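Local coordinates for protein spermidine N(1)-acetyltransferase (Thermoplasma acidophilum, PDB 3K9U) that transfers an acetyl group from acetyl-CoA to polyamines such as spermidine, and so protects the cell against polyamine toxicity, at residues 6-11 with 67-72; 12-17 with 45-50; 73-78 with 93-98. All blocks are in the same frame, centred on the assembly; numbering follows the deposited sequence.

Contact 1 (6-11 with 67-72)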
loop_
_atom_site.group_PDB
_atom_site.type_symbol
_atom_site.label_atom_id
_atom_site.label_comp_id
_atom_site.label_asym_id
_atom_site.label_seq_id
_atom_site.Cartn_x
_atom_site.Cartn_y
_atom_site.Cartn_z
ATOM N N ARG A 6 -17.946 12.887 -0.869
ATOM C CA ARG A 6 -18.764 14.065 -0.623
ATOM C C ARG A 6 -17.943 15.231 -0.144
ATOM O O ARG A 6 -16.808 15.066 0.298
ATOM C CB ARG A 6 -19.862 13.777 0.406
ATOM C CG ARG A 6 -19.376 13.247 1.738
ATOM C CD ARG A 6 -20.484 13.365 2.829
ATOM N NE ARG A 6 -19.915 13.000 4.133
ATOM C CZ ARG A 6 -19.734 11.750 4.555
ATOM N NH1 ARG A 6 -19.165 11.524 5.741
ATOM N NH2 ARG A 6 -20.117 10.725 3.800
ATOM N N LYS A 7 -18.544 16.417 -0.217
ATOM C CA LYS A 7 -17.895 17.639 0.245
ATOM C C LYS A 7 -17.450 17.505 1.698
ATOM O O LYS A 7 -18.147 16.919 2.540
ATOM C CB LYS A 7 -18.820 18.839 0.064
ATOM C CG LYS A 7 -19.061 19.205 -1.430
ATOM C CD LYS A 7 -19.917 20.458 -1.608
ATOM C CE LYS A 7 -20.048 20.796 -3.111
ATOM N NZ LYS A 7 -20.127 22.267 -3.452
ATOM N N LEU A 8 -16.247 17.993 1.967
ATOM C CA LEU A 8 -15.719 17.992 3.321
ATOM C C LEU A 8 -16.422 19.059 4.130
ATOM O O LEU A 8 -16.927 20.034 3.571
ATOM C CB LEU A 8 -14.224 18.242 3.304
ATOM C CG LEU A 8 -13.484 17.054 2.694
ATOM C CD1 LEU A 8 -12.119 17.484 2.175
ATOM C CD2 LEU A 8 -13.391 15.947 3.714
ATOM N N SER A 9 -16.475 18.861 5.439
ATOM C CA SER A 9 -17.111 19.808 6.320
ATOM C C SER A 9 -16.226 19.910 7.543
ATOM O O SER A 9 -15.236 19.155 7.658
ATOM C CB SER A 9 -18.538 19.358 6.690
ATOM O OG SER A 9 -18.500 18.355 7.691
ATOM N N ILE A 10 -16.558 20.837 8.444
ATOM C CA ILE A 10 -15.612 21.161 9.515
ATOM C C ILE A 10 -15.428 19.982 10.498
ATOM O O ILE A 10 -14.386 19.859 11.139
ATOM C CB ILE A 10 -15.952 22.491 10.269
ATOM C CG1 ILE A 10 -16.909 22.263 11.431
ATOM C CG2 ILE A 10 -16.498 23.579 9.314
ATOM C CD1 ILE A 10 -17.259 23.567 12.116
ATOM N N GLU A 11 -16.420 19.112 10.608
ATOM C CA GLU A 11 -16.273 17.901 11.437
ATOM C C GLU A 11 -15.217 16.932 10.883
ATOM O O GLU A 11 -14.738 16.069 11.605
ATOM C CB GLU A 11 -17.608 17.171 11.636
ATOM C CG GLU A 11 -18.527 17.217 10.444
ATOM C CD GLU A 11 -19.588 16.137 10.447
ATOM O OE1 GLU A 11 -20.174 15.842 11.521
ATOM O OE2 GLU A 11 -19.844 15.597 9.345
ATOM N N GLY A 67 -13.875 14.483 0.148
ATOM C CA GLY A 67 -13.311 13.392 0.924
ATOM C C GLY A 67 -13.817 12.040 0.443
ATOM O O GLY A 67 -14.951 11.926 -0.065
ATOM N N ALA A 68 -12.951 11.024 0.566
ATOM C CA ALA A 68 -13.333 9.640 0.370
ATOM C C ALA A 68 -13.540 8.998 1.740
ATOM O O ALA A 68 -12.630 8.983 2.578
ATOM C CB ALA A 68 -12.245 8.878 -0.452
ATOM N N PHE A 69 -14.730 8.465 1.965
ATOM C CA PHE A 69 -15.051 7.823 3.222
ATOM C C PHE A 69 -15.232 6.310 3.017
ATOM O O PHE A 69 -16.083 5.870 2.237
ATOM C CB PHE A 69 -16.311 8.450 3.817
ATOM C CG PHE A 69 -16.152 9.924 4.173
ATOM C CD1 PHE A 69 -16.180 10.908 3.186
ATOM C CD2 PHE A 69 -15.982 10.323 5.490
ATOM C CE1 PHE A 69 -16.055 12.264 3.519
ATOM C CE2 PHE A 69 -15.856 11.684 5.828
ATOM C CZ PHE A 69 -15.887 12.646 4.847
ATOM N N ALA A 70 -14.405 5.532 3.702
ATOM C CA ALA A 70 -14.468 4.080 3.662
ATOM C C ALA A 70 -15.216 3.644 4.914
ATOM O O ALA A 70 -14.716 3.795 6.037
ATOM C CB ALA A 70 -13.066 3.481 3.637
ATOM N N ASP A 71 -16.442 3.163 4.708
ATOM C CA ASP A 71 -17.338 2.797 5.793
ATOM C C ASP A 71 -17.370 3.915 6.835
ATOM O O ASP A 71 -17.166 3.675 8.030
ATOM C CB ASP A 71 -16.896 1.448 6.416
ATOM C CG ASP A 71 -16.723 0.325 5.355
ATOM O OD1 ASP A 71 -17.703 0.019 4.627
ATOM O OD2 ASP A 71 -15.606 -0.244 5.238
ATOM N N SER A 72 -17.611 5.140 6.361
ATOM C CA SER A 72 -17.803 6.323 7.218
ATOM C C SER A 72 -16.530 6.960 7.831
ATOM O O SER A 72 -16.618 7.959 8.538
ATOM C CB SER A 72 -18.805 6.017 8.340
ATOM O OG SER A 72 -18.150 5.677 9.560
#

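Contact 2 (12-17 with 45-50)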
loop_
_atom_site.group_PDB
_atom_site.type_symbol
_atom_site.label_atom_id
_atom_site.label_comp_id
_atom_site.label_asym_id
_atom_site.label_seq_id
_atom_site.Cartn_x
_atom_site.Cartn_y
_atom_site.Cartn_z
ATOM N N ASP A 12 -14.831 17.098 9.621
ATOM C CA ASP A 12 -13.780 16.276 9.039
ATOM C C ASP A 12 -12.375 16.776 9.386
ATOM O O ASP A 12 -11.396 16.173 8.976
ATOM C CB ASP A 12 -13.953 16.187 7.516
ATOM C CG ASP A 12 -15.284 15.572 7.118
ATOM O OD1 ASP A 12 -15.640 14.503 7.669
ATOM O OD2 ASP A 12 -15.988 16.155 6.262
ATOM N N LEU A 13 -12.265 17.848 10.154
ATOM C CA LEU A 13 -10.984 18.542 10.291
ATOM C C LEU A 13 -9.840 17.698 10.857
ATOM O O LEU A 13 -8.738 17.635 10.274
ATOM C CB LEU A 13 -11.152 19.798 11.159
ATOM C CG LEU A 13 -9.857 20.564 11.432
ATOM C CD1 LEU A 13 -9.407 21.296 10.185
ATOM C CD2 LEU A 13 -10.083 21.510 12.578
ATOM N N GLU A 14 -10.081 17.075 11.999
ATOM C CA GLU A 14 -9.009 16.387 12.709
ATOM C C GLU A 14 -8.556 15.142 11.932
ATOM O O GLU A 14 -7.361 14.830 11.887
ATOM C CB GLU A 14 -9.442 16.030 14.144
ATOM C CG GLU A 14 -9.775 17.284 15.061
ATOM C CD GLU A 14 -11.159 17.943 14.791
ATOM O OE1 GLU A 14 -11.884 17.530 13.849
ATOM O OE2 GLU A 14 -11.523 18.889 15.528
ATOM N N THR A 15 -9.502 14.437 11.315
ATOM C CA THR A 15 -9.164 13.212 10.598
ATOM C C THR A 15 -8.439 13.587 9.289
ATOM O O THR A 15 -7.478 12.920 8.877
ATOM C CB THR A 15 -10.398 12.276 10.414
ATOM O OG1 THR A 15 -11.408 12.941 9.662
ATOM C CG2 THR A 15 -11.011 11.890 11.765
ATOM N N LEU A 16 -8.836 14.705 8.688
ATOM C CA LEU A 16 -8.141 15.224 7.495
ATOM C C LEU A 16 -6.638 15.502 7.741
ATOM O O LEU A 16 -5.778 15.109 6.928
ATOM C CB LEU A 16 -8.864 16.451 6.961
ATOM C CG LEU A 16 -8.413 17.018 5.601
ATOM C CD1 LEU A 16 -8.782 16.112 4.467
ATOM C CD2 LEU A 16 -9.068 18.366 5.388
ATOM N N ILE A 17 -6.311 16.088 8.892
ATOM C CA ILE A 17 -4.907 16.310 9.256
ATOM C C ILE A 17 -4.152 14.988 9.366
ATOM O O ILE A 17 -3.016 14.891 8.912
ATOM C CB ILE A 17 -4.778 17.093 10.539
ATOM C CG1 ILE A 17 -5.389 18.495 10.380
ATOM C CG2 ILE A 17 -3.290 17.223 11.012
ATOM C CD1 ILE A 17 -5.516 19.208 11.752
ATOM N N TYR A 45 -1.147 22.160 7.134
ATOM C CA TYR A 45 -2.258 21.430 7.728
ATOM C C TYR A 45 -2.564 21.797 9.197
ATOM O O TYR A 45 -3.109 21.005 9.932
ATOM C CB TYR A 45 -2.060 19.905 7.515
ATOM C CG TYR A 45 -2.187 19.505 6.052
ATOM C CD1 TYR A 45 -3.429 19.187 5.499
ATOM C CD2 TYR A 45 -1.075 19.473 5.213
ATOM C CE1 TYR A 45 -3.563 18.839 4.144
ATOM C CE2 TYR A 45 -1.197 19.132 3.855
ATOM C CZ TYR A 45 -2.450 18.813 3.326
ATOM O OH TYR A 45 -2.590 18.479 1.979
ATOM N N SER A 46 -2.266 23.018 9.613
ATOM C CA SER A 46 -2.757 23.511 10.885
ATOM C C SER A 46 -4.293 23.501 10.899
ATOM O O SER A 46 -4.926 23.670 9.855
ATOM C CB SER A 46 -2.280 24.957 11.119
ATOM O OG SER A 46 -3.052 25.842 10.325
ATOM N N LYS A 47 -4.872 23.328 12.088
ATOM C CA LYS A 47 -6.319 23.468 12.285
ATOM C C LYS A 47 -6.883 24.776 11.653
ATOM O O LYS A 47 -7.890 24.743 10.961
ATOM C CB LYS A 47 -6.678 23.448 13.776
ATOM C CG LYS A 47 -6.587 22.035 14.390
ATOM C CD LYS A 47 -7.086 21.971 15.855
ATOM C CE LYS A 47 -7.200 20.529 16.351
ATOM N NZ LYS A 47 -5.916 19.897 16.836
ATOM N N GLU A 48 -6.238 25.906 11.902
ATOM C CA GLU A 48 -6.845 27.168 11.518
ATOM C C GLU A 48 -6.860 27.303 9.992
ATOM O O GLU A 48 -7.879 27.656 9.398
ATOM C CB GLU A 48 -6.124 28.347 12.155
ATOM C CG GLU A 48 -6.368 28.494 13.628
ATOM C CD GLU A 48 -5.797 27.342 14.438
ATOM O OE1 GLU A 48 -4.744 26.805 14.048
ATOM O OE2 GLU A 48 -6.410 26.973 15.456
ATOM N N LYS A 49 -5.740 26.975 9.366
ATOM C CA LYS A 49 -5.590 27.114 7.934
ATOM C C LYS A 49 -6.545 26.188 7.196
ATOM O O LYS A 49 -7.235 26.640 6.270
ATOM C CB LYS A 49 -4.148 26.852 7.513
ATOM C CG LYS A 49 -3.852 27.152 6.025
ATOM C CD LYS A 49 -2.308 27.257 5.762
ATOM C CE LYS A 49 -1.964 28.441 4.819
ATOM N NZ LYS A 49 -2.370 29.836 5.324
ATOM N N LEU A 50 -6.606 24.907 7.596
ATOM C CA LEU A 50 -7.559 23.969 6.956
ATOM C C LEU A 50 -9.040 24.354 7.144
ATOM O O LEU A 50 -9.840 24.233 6.219
ATOM C CB LEU A 50 -7.394 22.536 7.475
ATOM C CG LEU A 50 -6.236 21.738 6.922
ATOM C CD1 LEU A 50 -6.256 20.359 7.595
ATOM C CD2 LEU A 50 -6.297 21.671 5.344
#

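Contact 3 (73-78 with 93-98). With ACO (acetyl coenzyme *a), chain G.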
loop_
_atom_site.group_PDB
_atom_site.type_symbol
_atom_site.label_atom_id
_atom_site.label_comp_id
_atom_site.label_asym_id
_atom_site.label_seq_id
_atom_site.Cartn_x
_atom_site.Cartn_y
_atom_site.Cartn_z
ATOM N N THR A 73 -15.358 6.385 7.566
ATOM C CA THR A 73 -14.093 6.923 8.068
ATOM C C THR A 73 -13.431 7.650 6.891
ATOM O O THR A 73 -13.291 7.069 5.823
ATOM C CB THR A 73 -13.186 5.785 8.593
ATOM O OG1 THR A 73 -13.904 5.021 9.584
ATOM C CG2 THR A 73 -11.883 6.344 9.183
ATOM N N LEU A 74 -13.049 8.913 7.088
ATOM C CA LEU A 74 -12.322 9.684 6.069
ATOM C C LEU A 74 -10.947 9.052 5.813
ATOM O O LEU A 74 -10.137 8.971 6.729
ATOM C CB LEU A 74 -12.150 11.164 6.486
ATOM C CG LEU A 74 -11.494 12.050 5.407
ATOM C CD1 LEU A 74 -12.457 12.313 4.235
ATOM C CD2 LEU A 74 -11.030 13.373 5.967
ATOM N N ILE A 75 -10.668 8.608 4.584
ATOM C CA ILE A 75 -9.345 8.052 4.308
ATOM C C ILE A 75 -8.587 8.713 3.144
ATOM O O ILE A 75 -7.541 8.220 2.733
ATOM C CB ILE A 75 -9.385 6.537 4.112
ATOM C CG1 ILE A 75 -10.402 6.099 3.032
ATOM C CG2 ILE A 75 -9.705 5.824 5.478
ATOM C CD1 ILE A 75 -10.055 6.467 1.528
ATOM N N GLY A 76 -9.124 9.794 2.580
ATOM C CA GLY A 76 -8.467 10.469 1.455
ATOM C C GLY A 76 -9.234 11.715 1.071
ATOM O O GLY A 76 -10.376 11.913 1.526
ATOM N N PHE A 77 -8.629 12.565 0.254
ATOM C CA PHE A 77 -9.322 13.759 -0.214
ATOM C C PHE A 77 -8.729 14.297 -1.492
ATOM O O PHE A 77 -7.650 13.927 -1.852
ATOM C CB PHE A 77 -9.252 14.852 0.858
ATOM C CG PHE A 77 -7.837 15.263 1.211
ATOM C CD1 PHE A 77 -7.115 14.575 2.193
ATOM C CD2 PHE A 77 -7.216 16.294 0.552
ATOM C CE1 PHE A 77 -5.801 14.938 2.515
ATOM C CE2 PHE A 77 -5.906 16.660 0.871
ATOM C CZ PHE A 77 -5.201 15.977 1.863
ATOM N N ILE A 78 -9.436 15.214 -2.138
ATOM C CA ILE A 78 -8.972 15.832 -3.354
ATOM C C ILE A 78 -9.358 17.300 -3.324
ATOM O O ILE A 78 -10.408 17.650 -2.792
ATOM C CB ILE A 78 -9.560 15.123 -4.600
ATOM C CG1 ILE A 78 -8.785 15.532 -5.857
ATOM C CG2 ILE A 78 -11.066 15.402 -4.723
ATOM C CD1 ILE A 78 -9.268 14.870 -7.197
ATOM N N TYR A 93 -4.581 12.903 -1.916
ATOM C CA TYR A 93 -3.851 12.077 -0.970
ATOM C C TYR A 93 -4.793 11.083 -0.297
ATOM O O TYR A 93 -5.860 11.469 0.157
ATOM C CB TYR A 93 -3.170 12.959 0.100
ATOM C CG TYR A 93 -2.049 13.809 -0.437
ATOM C CD1 TYR A 93 -0.776 13.283 -0.611
ATOM C CD2 TYR A 93 -2.267 15.130 -0.813
ATOM C CE1 TYR A 93 0.248 14.039 -1.127
ATOM C CE2 TYR A 93 -1.241 15.903 -1.332
ATOM C CZ TYR A 93 0.013 15.358 -1.473
ATOM O OH TYR A 93 1.038 16.111 -1.985
ATOM N N LEU A 94 -4.374 9.816 -0.237
ATOM C CA LEU A 94 -5.043 8.771 0.520
ATOM C C LEU A 94 -4.115 8.274 1.625
ATOM O O LEU A 94 -2.877 8.347 1.480
ATOM C CB LEU A 94 -5.322 7.570 -0.363
ATOM C CG LEU A 94 -6.044 7.831 -1.679
ATOM C CD1 LEU A 94 -6.255 6.496 -2.494
ATOM C CD2 LEU A 94 -7.360 8.556 -1.396
ATOM N N LYS A 95 -4.714 7.696 2.675
ATOM C CA LYS A 95 -3.984 6.855 3.615
ATOM C C LYS A 95 -3.290 5.754 2.842
ATOM O O LYS A 95 -3.912 5.116 1.989
ATOM C CB LYS A 95 -4.907 6.193 4.636
ATOM C CG LYS A 95 -5.291 7.030 5.825
ATOM C CD LYS A 95 -6.008 6.154 6.937
ATOM C CE LYS A 95 -5.060 5.439 7.983
ATOM N NZ LYS A 95 -4.878 3.926 7.820
ATOM N N PRO A 96 -2.010 5.489 3.162
ATOM C CA PRO A 96 -1.225 4.520 2.370
ATOM C C PRO A 96 -1.859 3.156 2.233
ATOM O O PRO A 96 -1.785 2.533 1.160
ATOM C CB PRO A 96 0.092 4.425 3.130
ATOM C CG PRO A 96 0.192 5.798 3.814
ATOM C CD PRO A 96 -1.192 6.192 4.172
ATOM N N GLU A 97 -2.501 2.689 3.290
ATOM C CA GLU A 97 -3.057 1.335 3.277
ATOM C C GLU A 97 -4.369 1.249 2.475
ATOM O O GLU A 97 -4.870 0.154 2.280
ATOM C CB GLU A 97 -3.163 0.709 4.705
ATOM C CG GLU A 97 -3.592 1.639 5.817
ATOM C CD GLU A 97 -2.412 2.441 6.424
ATOM O OE1 GLU A 97 -1.552 1.817 7.119
ATOM O OE2 GLU A 97 -2.345 3.678 6.211
ATOM N N TYR A 98 -4.887 2.400 2.024
ATOM C CA TYR A 98 -6.067 2.486 1.172
ATOM C C TYR A 98 -5.713 2.792 -0.285
ATOM O O TYR A 98 -6.617 2.946 -1.080
ATOM C CB TYR A 98 -7.042 3.562 1.693
ATOM C CG TYR A 98 -7.787 3.079 2.913
ATOM C CD1 TYR A 98 -9.003 2.412 2.778
ATOM C CD2 TYR A 98 -7.246 3.202 4.193
ATOM C CE1 TYR A 98 -9.693 1.912 3.896
ATOM C CE2 TYR A 98 -7.939 2.689 5.325
ATOM C CZ TYR A 98 -9.159 2.061 5.147
ATOM O OH TYR A 98 -9.874 1.559 6.190
HETATM N N1A ACO G . 2.427 1.534 -4.728
HETATM C C2A ACO G . 2.865 1.820 -5.978
HETATM N N3A ACO G . 2.067 2.360 -6.917
HETATM C C4A ACO G . 0.789 2.684 -6.652
HETATM C C5A ACO G . 0.288 2.394 -5.311
HETATM C C6A ACO G . 1.200 1.796 -4.323
HETATM N N6A ACO G . 0.800 1.493 -3.064
HETATM N N7A ACO G . -0.975 2.782 -5.288
HETATM C C8A ACO G . -1.267 3.263 -6.507
HETATM N N9A ACO G . -0.211 3.235 -7.331
HETATM C C1B ACO G . -0.250 3.683 -8.761
HETATM C C2B ACO G . 0.200 2.627 -9.773
HETATM O O2B ACO G . 0.705 3.236 -10.990
HETATM C C3B ACO G . -1.052 1.862 -10.087
HETATM O O3B ACO G . -0.976 1.224 -11.376
HETATM P P3B ACO G . -0.493 -0.336 -11.398
HETATM O O7A ACO G . -1.713 -1.047 -10.973
HETATM O O8A ACO G . 0.658 -0.391 -10.401
HETATM O O9A ACO G . -0.087 -0.468 -12.857
HETATM C C4B ACO G . -2.153 2.895 -9.930
HETATM O O4B ACO G . -1.598 3.963 -9.148
HETATM C C5B ACO G . -3.392 2.364 -9.242
HETATM O O5B ACO G . -4.534 3.195 -9.496
HETATM P P1A ACO G . -5.585 3.546 -8.327
HETATM O O1A ACO G . -5.907 2.299 -7.515
HETATM O O2A ACO G . -6.728 4.339 -8.903
HETATM O O3A ACO G . -4.644 4.531 -7.441
HETATM P P2A ACO G . -5.025 5.006 -5.935
HETATM O O4A ACO G . -3.937 4.462 -5.039
HETATM O O5A ACO G . -6.497 4.745 -5.638
HETATM O O6A ACO G . -4.850 6.583 -6.030
HETATM C CBP ACO G . -3.040 8.058 -5.538
HETATM C CCP ACO G . -3.681 7.171 -6.590
HETATM C CDP ACO G . -1.837 8.761 -6.133
HETATM C CEP ACO G . -4.078 9.108 -5.152
HETATM C CAP ACO G . -2.647 7.231 -4.291
HETATM O OAP ACO G . -1.793 6.131 -4.629
HETATM C C9P ACO G . -1.978 8.043 -3.218
HETATM O O9P ACO G . -2.659 8.697 -2.448
HETATM N N8P ACO G . -0.667 8.018 -3.193
HETATM C C7P ACO G . 0.146 8.796 -2.285
HETATM C C6P ACO G . -0.027 10.302 -2.399
HETATM C C5P ACO G . 0.263 10.879 -3.768
HETATM O O5P ACO G . 1.227 10.532 -4.436
HETATM N N4P ACO G . -0.571 11.834 -4.185
HETATM C C3P ACO G . -0.346 12.574 -5.425
HETATM C C2P ACO G . 0.454 13.836 -5.137
HETATM S S1P ACO G . 0.528 14.922 -6.529
HETATM C C ACO G . -0.739 16.013 -6.267
HETATM O O ACO G . -1.349 15.956 -5.206
HETATM C CH3 ACO G . -1.092 17.064 -7.304
#

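Contact 1 (6-11 with 67-72)
The guanidinium of R6 lies flat over one face of the F69 ring, the two planes 20° apart. Its carbon CZ stands 3.7 Å from the centroid of the F69 ring and only 6° off the ring normal, a cation-pi contact with the charge almost straight above the ring. NH1 of R6 comes lowest, 3.3 Å from CE2 of F69, toward the rim. CG of R6 sits between its own backbone N and carbonyl carbon (chi1 56°), and from there the chain runs extended to NE, reaching diagonally to the ring two residues beyond G67. Beneath the stack, strands 3-7 and 63-70 pair antiparallel at the first edge of the GNAT sheet. R6 and G67 are a hydrogen-bonded pair: G67 N gives a nearly straight bond to R6 O at 3.0 Å, and R6 N returns one to G67 O at 3.2 Å. L8 covers the glycine, its CG 3.6 Å from G67 N and its CD2 3.8 Å from G67 CA; a CB on G67 would run into that CD2. The same methyl reaches CZ of F69 at 4.3 Å. L74 of strand 73-83 packs against both L8 and F69.

Contact 2 (12-17 with 45-50)
This is apolar helix-to-helix packing: the first turn of helix 13-27 lies against the start of helix 47-59, in the helical region between the first two strands of the GNAT fold. L13, L16 and I17 supply one side; L50, the aliphatic part of K47 and the backbone carbonyl of Y45 supply the other. L50 is the common partner. Its CB takes CD1 of L13 at 3.6 Å, while its CD1 meets CG1 of I17 at 3.5 Å, closer than carbons usually pack, and CD2 of L16 at 4.1 Å. L13 has CG anti to its backbone N (chi1 177°), which spreads its two methyls over the opposing turn, CD1 toward L50 and CD2 onto CG of K47 at 4.0 Å. I17 wedges in a turn further on: its CG1 lies 3.4 Å from Y45 O, and CD1 touches both that oxygen and CG of K47. An alanine in place of I17 is likely to leave CD1 of L50 without its closest partner on helix 13-27 and strip the apolar cover from the Y45 carbonyl. On the exposed margin, CE of K47 passes CG of E14 at 4.3 Å, yet their opposite charges do not meet. S46 is the N-cap of helix 47-59, its OG accepting from K49 N at 3.1 Å. The Y45 ring packs on F77, with its OH hydrogen-bonded to R91, and L16 packs on L74 and F77, so both partners here rest on strand 73-83 of the sheet.

Contact 3 (73-78 with 93-98)
I75 carries its side chain across one face of the Y98 ring. CB lies 4.0 Å from CG of Y98, CG1 rides over the same part of the ring, and CG2 makes the CH-pi contact, 3.8 Å from the centroid of the Y98 ring and 18° off its normal; CD1, at the tip, reaches CB of Y98 and, more distantly, CD2 of L94. CG1 of I75 stands between the backbone N and the carbonyl carbon (chi1 54°), which turns CG2 down onto the rim of the ring. I75 and G76 form a classic beta bulge opposite A68 of strand 63-70. On their other side, the hairpin of strands 73-83 and 86-94 pairs antiparallel: F77 and Y93 exchange two backbone bonds, and K95 N donates to I75 O at 2.9 Å. CD2 of L94 lies 3.6 Å from CA of G76, where a CB would clash. Beyond K95 a short 3-10 turn, 96-98, brings Y98 back over I75. L94 N, on the other edge of its strand, donates to O9P of acetyl-CoA at 3.0 Å, as in other GNAT enzymes, where this strand's backbone binds the pantetheine arm beside the splay from the next strand, here 122-128. CD1 of Y93 touches C6P of acetyl-CoA at 3.6 Å, while its OH bonds to that of Y28.

Overall arrangement
From the N terminus, strand 3-7 comes first, and contact 1 joins it to strand 63-70, closing a long, mostly helical loop. Contact 2 is nested inside that loop, fastening the start of helix 13-27 to the start of helix 47-59. Strand 63-70 then turns into strand 73-83, and contact 3 follows in series, closing the hairpin with strand 86-94 beside the cofactor. Contacts 1 and 3 belong to one sheet: A68 bonds through its backbone to I75 and G76. The helical loop folds back onto this sheet, with D12 against F69 and L16 against L8, and contact 2 also packs on strand 73-83, so that it touches both of the others.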